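Local atomic coordinates of 2,3-dihydroxy-2,3-dihydrophenylpropionate dehydrogenase (Pseudomonas sp. MC1, PDB entry 5XTF), a protein that oxidises naphthalene cis-dihydrodiol to 1,2-dihydroxynaphthalene with NAD(+), as a tetrameric short-chain dehydrogenase/reductase of aromatic hydrocarbon breakdown. Residues 25-30 against 86-91; 70-75 against 92-97. All coordinates share one frame; numbering follows the deposited sequence.

In the fold
From the N terminus the chain enters strand 25-28, an inner strand of the parallel sheet, passes through helix 34-46, strand 49-54 and helix 57-67, and reaches the outermost strand 72-75. Helix 81-95 then leads back across the sheet. Its 86-91 part closes interaction 1 against the first strand, after 55 intervening residues; its last turn closes interaction 2 against the start of strand 72-75, over a shorter loop of 16. The segments alternate along the chain, so the two contacts cross. Their centres lie about 6 Å apart, and together they bind one helix to an inner and an edge strand of the Rossmann sheet.

Interaction 1. Residues 25-30 against 86-91; sequences VVSITG and KLIKQT
Ser-27 carries the middle of this contact, its OG lying against the isobutyl group of Leu-87. With OG anti to the backbone N (chi1 -177°), the oxygen lies 3.3 Å from Leu-87 CD2 and almost as near to CG. Methyl contacts lie to either end, at Val-25 and at Thr-29 just beyond the strand. Val-25 CG1 meets Thr-91 CG2 at 3.7 Å, the two side chains sliding past each other in opposite directions, whereas Thr-29 crosses Leu-87 at about a right angle and brings CG2 to 4.2 Å from CD2. Ile-88 adds only the tip of its chain, CD1, 4.4 Å from Ser-27 OG.

The polar atoms are satisfied around this packing. Ser-27 OG and Thr-91 OG1 are each hydrogen-bonded to the hydroxyl of Ser-51, which joins strand to helix indirectly. Thr-91 OG1 also donates to Leu-87 O at 2.7 Å, one turn back; that carbonyl takes the backbone N of Thr-91 too, from the opposite face of its plane. The two bonds of OG1 hold the threonine's chi1 rotation, with CG2 facing Val-25. Thr-29 OG1 is held by the backbone N atoms of Asn-104 and Ala-105; Asn-104 and, close by, Val-78 belong to the NAD(+) site, which is empty in this chain.

The axes of strand 25-28 and helix 86-91 run nearly antiparallel, at 158°, and approach to 9.8 Å. Strands 49-54 and 100-103 flank strand 25-28 in the sheet; Leu-87 also reaches Leu-53 of the former, and helix 34-46 packs on Val-26 and Ile-28, which point away from helix 81-95.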
loop_
_atom_site.group_PDB
_atom_site.type_symbol
_atom_site.label_atom_id
_atom_site.label_comp_id
_atom_site.label_asym_id
_atom_site.label_seq_id
_atom_site.Cartn_x
_atom_site.Cartn_y
_atom_site.Cartn_z
ATOM N N VAL B 25 -1.087 -32.695 -5.083
ATOM C CA VAL B 25 -0.000 -32.675 -6.053
ATOM C C VAL B 25 0.394 -31.227 -6.309
ATOM O O VAL B 25 -0.471 -30.392 -6.600
ATOM C CB VAL B 25 -0.420 -33.346 -7.372
ATOM C CG1 VAL B 25 0.627 -33.111 -8.430
ATOM C CG2 VAL B 25 -0.685 -34.832 -7.154
ATOM N N VAL B 26 1.692 -30.931 -6.223
ATOM C CA VAL B 26 2.203 -29.579 -6.423
ATOM C C VAL B 26 3.304 -29.600 -7.473
ATOM O O VAL B 26 4.109 -30.536 -7.523
ATOM C CB VAL B 26 2.729 -28.957 -5.111
ATOM C CG1 VAL B 26 3.881 -29.774 -4.541
ATOM C CG2 VAL B 26 3.159 -27.505 -5.333
ATOM N N SER B 27 3.365 -28.549 -8.287
ATOM C CA SER B 27 4.391 -28.416 -9.306
ATOM C C SER B 27 5.147 -27.104 -9.119
ATOM O O SER B 27 4.528 -26.042 -9.048
ATOM C CB SER B 27 3.758 -28.471 -10.686
ATOM O OG SER B 27 4.777 -28.401 -11.646
ATOM N N ILE B 28 6.479 -27.175 -9.093
ATOM C CA ILE B 28 7.353 -26.096 -8.625
ATOM C C ILE B 28 8.380 -25.762 -9.709
ATOM O O ILE B 28 9.178 -26.626 -10.076
ATOM C CB ILE B 28 8.071 -26.517 -7.326
ATOM C CG1 ILE B 28 7.049 -26.996 -6.287
ATOM C CG2 ILE B 28 8.980 -25.407 -6.797
ATOM C CD1 ILE B 28 7.641 -27.717 -5.082
ATOM N N THR B 29 8.383 -24.519 -10.211
ATOM C CA THR B 29 9.503 -24.051 -11.036
ATOM C C THR B 29 10.615 -23.466 -10.152
ATOM O O THR B 29 10.429 -23.211 -8.958
ATOM C CB THR B 29 9.083 -22.991 -12.065
ATOM O OG1 THR B 29 8.958 -21.715 -11.415
ATOM C CG2 THR B 29 7.779 -23.351 -12.765
ATOM N N GLY B 30 11.776 -23.224 -10.755
ATOM C CA GLY B 30 12.931 -22.785 -9.977
ATOM C C GLY B 30 13.315 -23.730 -8.854
ATOM O O GLY B 30 13.696 -23.279 -7.768
ATOM N N LYS B 86 5.249 -29.100 -20.872
ATOM C CA LYS B 86 5.835 -30.404 -20.582
ATOM C C LYS B 86 5.786 -30.708 -19.090
ATOM O O LYS B 86 5.352 -31.795 -18.680
ATOM C CB LYS B 86 7.267 -30.431 -21.106
ATOM C CG LYS B 86 7.967 -31.779 -21.082
ATOM C CD LYS B 86 9.316 -31.596 -21.786
ATOM C CE LYS B 86 10.393 -32.541 -21.292
ATOM N NZ LYS B 86 9.796 -33.812 -20.873
ATOM N N LEU B 87 6.197 -29.739 -18.261
ATOM C CA LEU B 87 6.121 -29.893 -16.806
ATOM C C LEU B 87 4.721 -30.297 -16.367
ATOM O O LEU B 87 4.538 -31.279 -15.636
ATOM C CB LEU B 87 6.533 -28.593 -16.116
ATOM C CG LEU B 87 6.514 -28.564 -14.583
ATOM C CD1 LEU B 87 7.673 -29.329 -14.039
ATOM C CD2 LEU B 87 6.547 -27.115 -14.054
ATOM N N ILE B 88 3.711 -29.560 -16.828
ATOM C CA ILE B 88 2.342 -29.910 -16.471
ATOM C C ILE B 88 1.985 -31.294 -17.011
ATOM O O ILE B 88 1.479 -32.148 -16.277
ATOM C CB ILE B 88 1.362 -28.840 -16.973
ATOM C CG1 ILE B 88 1.766 -27.459 -16.429
ATOM C CG2 ILE B 88 -0.067 -29.206 -16.573
ATOM C CD1 ILE B 88 2.045 -27.424 -14.930
ATOM N N LYS B 89 2.236 -31.530 -18.303
ATOM C CA LYS B 89 1.807 -32.782 -18.918
ATOM C C LYS B 89 2.391 -33.988 -18.180
ATOM O O LYS B 89 1.677 -34.950 -17.867
ATOM C CB LYS B 89 2.189 -32.799 -20.396
ATOM C CG LYS B 89 1.563 -33.964 -21.156
ATOM C CD LYS B 89 2.035 -34.030 -22.610
ATOM C CE LYS B 89 1.107 -34.925 -23.436
ATOM N NZ LYS B 89 0.861 -36.261 -22.794
ATOM N N GLN B 90 3.683 -33.934 -17.851
ATOM C CA GLN B 90 4.282 -35.029 -17.095
ATOM C C GLN B 90 3.667 -35.150 -15.714
ATOM O O GLN B 90 3.552 -36.265 -15.180
ATOM C CB GLN B 90 5.786 -34.820 -16.959
ATOM C CG GLN B 90 6.584 -35.117 -18.214
ATOM C CD GLN B 90 8.062 -35.308 -17.913
ATOM O OE1 GLN B 90 8.456 -35.578 -16.782
ATOM N NE2 GLN B 90 8.874 -35.249 -18.939
ATOM N N THR B 91 3.301 -34.019 -15.104
ATOM C CA THR B 91 2.703 -34.077 -13.777
ATOM C C THR B 91 1.400 -34.872 -13.811
ATOM O O THR B 91 1.176 -35.761 -12.980
ATOM C CB THR B 91 2.463 -32.663 -13.232
ATOM O OG1 THR B 91 3.707 -31.954 -13.117
ATOM C CG2 THR B 91 1.817 -32.744 -11.864
#

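Interaction 2. Residues 70-75 against 92-97; sequences ALEIVV and IDRFGH
Arg-94 reaches from the last turn of helix 81-95 to the start of strand 72-75, and its NH1 grips two acceptors there. One is Glu-72 OE1, at 2.9 Å in a nearly straight salt bridge (N-H...O 162°); it lies in the guanidinium plane, while the carboxylate plane stands almost perpendicular, 88° away. The other is Leu-71 O, 3.1 Å from NH1 and less well aligned, since the donor sits above the carbonyl plane. NH2 turns to the backbone O of Asp-69, so the three bonds clamp the guanidinium against the residues that lead into the strand. Both long side chains leave with CG anti to the backbone N and then bend at chi2, folding Glu-72 OE1 over the arginine's aliphatic carbons, 3.2 Å from Arg-94 CG.

The Phe-95 ring packs face-on against the arginine's aliphatic part: Arg-94 CG lies 3.6 Å above the ring plane, over its centre. The same ring presents its edge to Ala-70 O, 3.6 Å from CZ, and CE2 packs on Glu-72 CB.

Gly-96 then ends the helix with a positive phi. The contact lies at the protein surface, where helix 81-95 runs back antiparallel to the strands. It is the crossover helix joining edge strand 72-75 to strand 100-103, the classic right-handed beta-alpha-beta connection across the Rossmann fold of short-chain dehydrogenases.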
loop_
_atom_site.group_PDB
_atom_site.type_symbol
_atom_site.label_atom_id
_atom_site.label_comp_id
_atom_site.label_asym_id
_atom_site.label_seq_id
_atom_site.Cartn_x
_atom_site.Cartn_y
_atom_site.Cartn_z
ATOM N N ALA B 70 10.758 -40.655 -6.787
ATOM C CA ALA B 70 9.458 -40.212 -6.290
ATOM C C ALA B 70 8.990 -38.922 -6.976
ATOM O O ALA B 70 7.778 -38.686 -7.076
ATOM C CB ALA B 70 9.505 -40.039 -4.771
ATOM N N LEU B 71 9.916 -38.094 -7.469
ATOM C CA LEU B 71 9.548 -36.844 -8.116
ATOM C C LEU B 71 9.383 -37.049 -9.612
ATOM O O LEU B 71 9.880 -38.011 -10.199
ATOM C CB LEU B 71 10.593 -35.752 -7.879
ATOM C CG LEU B 71 11.016 -35.525 -6.435
ATOM C CD1 LEU B 71 12.039 -34.423 -6.367
ATOM C CD2 LEU B 71 9.818 -35.220 -5.550
ATOM N N GLU B 72 8.661 -36.126 -10.222
ATOM C CA GLU B 72 8.646 -35.972 -11.664
ATOM C C GLU B 72 9.457 -34.722 -11.949
ATOM O O GLU B 72 9.163 -33.661 -11.396
ATOM C CB GLU B 72 7.216 -35.846 -12.186
ATOM C CG GLU B 72 7.072 -36.021 -13.685
ATOM C CD GLU B 72 7.494 -37.415 -14.163
ATOM O OE1 GLU B 72 7.274 -38.410 -13.429
ATOM O OE2 GLU B 72 8.036 -37.517 -15.279
ATOM N N ILE B 73 10.492 -34.847 -12.768
ATOM C CA ILE B 73 11.458 -33.774 -12.972
ATOM C C ILE B 73 11.558 -33.475 -14.458
ATOM O O ILE B 73 11.657 -34.390 -15.279
ATOM C CB ILE B 73 12.838 -34.129 -12.387
ATOM C CG1 ILE B 73 12.718 -34.431 -10.890
ATOM C CG2 ILE B 73 13.850 -33.008 -12.647
ATOM C CD1 ILE B 73 13.997 -34.964 -10.244
ATOM N N VAL B 74 11.495 -32.197 -14.800
ATOM C CA VAL B 74 11.749 -31.708 -16.147
ATOM C C VAL B 74 12.931 -30.755 -16.054
ATOM O O VAL B 74 12.961 -29.888 -15.170
ATOM C CB VAL B 74 10.519 -30.992 -16.740
ATOM C CG1 VAL B 74 10.875 -30.328 -18.041
ATOM C CG2 VAL B 74 9.360 -31.956 -16.919
ATOM N N VAL B 75 13.913 -30.938 -16.936
ATOM C CA VAL B 75 15.077 -30.064 -17.029
ATOM C C VAL B 75 14.872 -29.135 -18.214
ATOM O O VAL B 75 14.617 -29.610 -19.330
ATOM C CB VAL B 75 16.376 -30.869 -17.210
ATOM C CG1 VAL B 75 17.535 -29.914 -17.448
ATOM C CG2 VAL B 75 16.641 -31.808 -16.023
ATOM N N ILE B 92 0.550 -34.581 -14.796
ATOM C CA ILE B 92 -0.748 -35.233 -14.912
ATOM C C ILE B 92 -0.574 -36.718 -15.212
ATOM O O ILE B 92 -1.212 -37.574 -14.589
ATOM C CB ILE B 92 -1.589 -34.535 -15.995
ATOM C CG1 ILE B 92 -1.695 -33.041 -15.680
ATOM C CG2 ILE B 92 -2.960 -35.178 -16.108
ATOM C CD1 ILE B 92 -2.170 -32.735 -14.245
ATOM N N ASP B 93 0.307 -37.039 -16.168
ATOM C CA ASP B 93 0.536 -38.430 -16.547
ATOM C C ASP B 93 1.116 -39.228 -15.395
ATOM O O ASP B 93 0.731 -40.377 -15.172
ATOM C CB ASP B 93 1.461 -38.490 -17.756
ATOM C CG ASP B 93 0.808 -37.934 -19.005
ATOM O OD1 ASP B 93 -0.447 -37.869 -19.040
ATOM O OD2 ASP B 93 1.542 -37.580 -19.955
ATOM N N ARG B 94 2.018 -38.626 -14.636
ATOM C CA ARG B 94 2.600 -39.323 -13.504
ATOM C C ARG B 94 1.665 -39.332 -12.301
ATOM O O ARG B 94 1.594 -40.334 -11.578
ATOM C CB ARG B 94 3.935 -38.681 -13.142
ATOM C CG ARG B 94 4.547 -39.244 -11.891
ATOM C CD ARG B 94 5.160 -40.583 -12.175
ATOM N NE ARG B 94 5.678 -41.186 -10.957
ATOM C CZ ARG B 94 6.873 -40.908 -10.449
ATOM N NH1 ARG B 94 7.662 -40.023 -11.057
ATOM N NH2 ARG B 94 7.272 -41.513 -9.335
ATOM N N PHE B 95 0.936 -38.240 -12.054
ATOM C CA PHE B 95 0.151 -38.140 -10.831
ATOM C C PHE B 95 -1.348 -37.964 -11.042
ATOM O O PHE B 95 -2.098 -38.028 -10.061
ATOM C CB PHE B 95 0.669 -36.985 -9.954
ATOM C CG PHE B 95 2.095 -37.164 -9.492
ATOM C CD1 PHE B 95 2.462 -38.274 -8.735
ATOM C CD2 PHE B 95 3.063 -36.216 -9.801
ATOM C CE1 PHE B 95 3.780 -38.443 -8.308
ATOM C CE2 PHE B 95 4.372 -36.368 -9.376
ATOM C CZ PHE B 95 4.739 -37.483 -8.633
ATOM N N GLY B 96 -1.817 -37.738 -12.262
ATOM C CA GLY B 96 -3.252 -37.734 -12.507
ATOM C C GLY B 96 -3.952 -36.397 -12.496
ATOM O O GLY B 96 -4.833 -36.153 -13.323
ATOM N N HIS B 97 -3.572 -35.520 -11.574
ATOM C CA HIS B 97 -4.176 -34.196 -11.456
ATOM C C HIS B 97 -3.112 -33.239 -10.925
ATOM O O HIS B 97 -1.987 -33.639 -10.614
ATOM C CB HIS B 97 -5.409 -34.233 -10.538
ATOM C CG HIS B 97 -5.075 -34.570 -9.119
ATOM N ND1 HIS B 97 -4.968 -35.866 -8.666
ATOM C CD2 HIS B 97 -4.764 -33.777 -8.063
ATOM C CE1 HIS B 97 -4.628 -35.859 -7.389
ATOM N NE2 HIS B 97 -4.494 -34.604 -6.998
#